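Local coordinates for protein aminoglycoside 3'-phosphotransferase AphA1-IAB (Acinetobacter baumannii, PDB 4GKH) that confers resistance to kanamycin and related aminoglycosides, probably by transferring a phosphate from a nucleotide to the 3'-hydroxyl of the drug, at residues Arg131-Pro136 with Asp192-His197. Residues are numbered along the deposited sequence; the frame is centred on the assembly and turned at random. Where two conformers were deposited one is given.
Sequences RLHSIP and DSVVTH
A single water joins Val195 to the backbone carbonyls of His133 and Ile135: it accepts from Val195 N at 2.7 Å and donates to Ile135 O at 2.6 Å and, weakly, to His133 O. No direct hydrogen bond links the two segments, and this water supplies one polar bridge between them.

Beside it, Val194 CG2 sits over one face of the His133 imidazole, 3.6 Å from the ring centroid and only 11° off the normal, a well-centred CH-pi contact. With chi1 of Val194 at -63°, CG2 stands between backbone N and carbonyl carbon, the branch that meets the ring. Both ring nitrogens are engaged, ND1 with Tyr252 and NE2 with Asp229, which should fix the rotation of the imidazole. Asp229 also accepts from His197 N, so one carboxylate oxygen serves both segments as another polar link. The buried Val195 O has no hydrogen-bond partner; it lies oblique to the His133 ring, 3.1 Å from CD2 of that ring, a close C-H...O approach rather than a hydrogen bond.

The apolar part is formed by Val195 and His197 on one side and Leu132 and Ile135 on the other. Val195 CG2 rests against Ile135 CB at 3.9 Å, while Leu132, its CG anti to the backbone N (chi1 -177°), extends CD2 to within 3.8 Å of His197 CB. Leu76 of helix 61-76 touches both Leu132 and Ile135, and Trp75 touches Val195, so this packing continues into the N-terminal lobe.

His197 ND1 bonds to the backbone N of Asp199, the probable proton acceptor, and NE2 to Ile216 O. The end of helix 118-133 packs against strand 193-196, which leads into the catalytic loop, consistent with the HxD-type catalytic segment of the protein-kinase-like fold of aminoglycoside phosphotransferases.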
# COMPACT_ATOMS: atom_id res chain seq x y z
N ARG A 131 6.05 -14.26 1.09
CA ARG A 131 7.42 -13.82 1.43
C ARG A 131 7.38 -12.73 2.48
O ARG A 131 8.05 -12.82 3.52
CB ARG A 131 8.17 -13.29 0.20
CG ARG A 131 8.71 -14.34 -0.74
CD ARG A 131 9.23 -13.69 -2.01
NE ARG A 131 10.36 -12.78 -1.77
CZ ARG A 131 10.86 -11.95 -2.68
NH1 ARG A 131 11.88 -11.17 -2.38
NH2 ARG A 131 10.34 -11.91 -3.90
N LEU A 132 6.60 -11.69 2.20
CA LEU A 132 6.48 -10.56 3.14
C LEU A 132 6.04 -11.02 4.52
O LEU A 132 6.61 -10.62 5.55
CB LEU A 132 5.47 -9.53 2.60
CG LEU A 132 5.32 -8.28 3.48
CD1 LEU A 132 6.61 -7.47 3.45
CD2 LEU A 132 4.14 -7.44 2.99
N HIS A 133 5.02 -11.87 4.54
CA HIS A 133 4.49 -12.37 5.80
C HIS A 133 5.37 -13.40 6.49
O HIS A 133 5.07 -13.81 7.60
CB HIS A 133 3.05 -12.88 5.60
CG HIS A 133 2.08 -11.78 5.31
ND1 HIS A 133 0.73 -12.00 5.16
CD2 HIS A 133 2.27 -10.45 5.15
CE1 HIS A 133 0.12 -10.85 4.93
NE2 HIS A 133 1.03 -9.89 4.92
N SER A 134 6.46 -13.81 5.85
CA SER A 134 7.38 -14.76 6.47
C SER A 134 8.52 -14.06 7.19
O SER A 134 9.33 -14.71 7.86
CB SER A 134 7.96 -15.72 5.43
OG SER A 134 8.88 -15.05 4.59
N ILE A 135 8.61 -12.73 7.07
CA ILE A 135 9.67 -12.01 7.78
C ILE A 135 9.41 -12.15 9.28
O ILE A 135 8.32 -11.82 9.74
CB ILE A 135 9.70 -10.52 7.42
CG1 ILE A 135 9.97 -10.32 5.92
CG2 ILE A 135 10.74 -9.79 8.27
CD1 ILE A 135 9.68 -8.90 5.45
N PRO A 136 10.40 -12.65 10.05
CA PRO A 136 10.13 -12.76 11.50
C PRO A 136 9.78 -11.40 12.10
O PRO A 136 10.49 -10.44 11.82
CB PRO A 136 11.44 -13.31 12.06
CG PRO A 136 11.99 -14.13 10.89
CD PRO A 136 11.67 -13.30 9.68
N ASP A 192 -3.31 -12.39 14.28
CA ASP A 192 -2.32 -13.33 13.77
C ASP A 192 -1.29 -12.40 13.13
O ASP A 192 -1.39 -12.07 11.94
CB ASP A 192 -2.99 -14.21 12.72
CG ASP A 192 -2.08 -15.27 12.17
OD1 ASP A 192 -0.89 -15.28 12.53
OD2 ASP A 192 -2.57 -16.09 11.37
N SER A 193 -0.34 -11.94 13.94
CA SER A 193 0.51 -10.79 13.56
C SER A 193 1.68 -11.17 12.68
O SER A 193 2.39 -12.13 12.96
CB SER A 193 1.04 -10.09 14.81
OG SER A 193 -0.02 -9.66 15.65
N VAL A 194 1.87 -10.40 11.62
CA VAL A 194 2.99 -10.61 10.71
C VAL A 194 3.45 -9.24 10.27
O VAL A 194 2.79 -8.24 10.55
CB VAL A 194 2.54 -11.38 9.45
CG1 VAL A 194 2.02 -12.79 9.82
CG2 VAL A 194 1.48 -10.58 8.71
N VAL A 195 4.57 -9.18 9.56
CA VAL A 195 4.96 -7.92 8.93
C VAL A 195 4.03 -7.64 7.74
O VAL A 195 3.93 -8.46 6.82
CB VAL A 195 6.43 -7.98 8.41
CG1 VAL A 195 6.79 -6.67 7.71
CG2 VAL A 195 7.42 -8.27 9.58
N THR A 196 3.33 -6.51 7.77
CA THR A 196 2.38 -6.18 6.70
C THR A 196 2.81 -4.97 5.90
O THR A 196 3.58 -4.13 6.38
CB THR A 196 0.94 -5.92 7.22
OG1 THR A 196 0.95 -4.79 8.09
CG2 THR A 196 0.39 -7.15 7.96
N HIS A 197 2.30 -4.88 4.68
CA HIS A 197 2.59 -3.76 3.80
C HIS A 197 1.69 -2.57 4.18
O HIS A 197 2.14 -1.42 4.25
CB HIS A 197 2.30 -4.18 2.35
CG HIS A 197 2.50 -3.10 1.35
ND1 HIS A 197 1.55 -2.13 1.10
CD2 HIS A 197 3.53 -2.83 0.51
CE1 HIS A 197 2.00 -1.31 0.17
NE2 HIS A 197 3.20 -1.71 -0.20
O HOH W 1 5.84 -11.53 9.11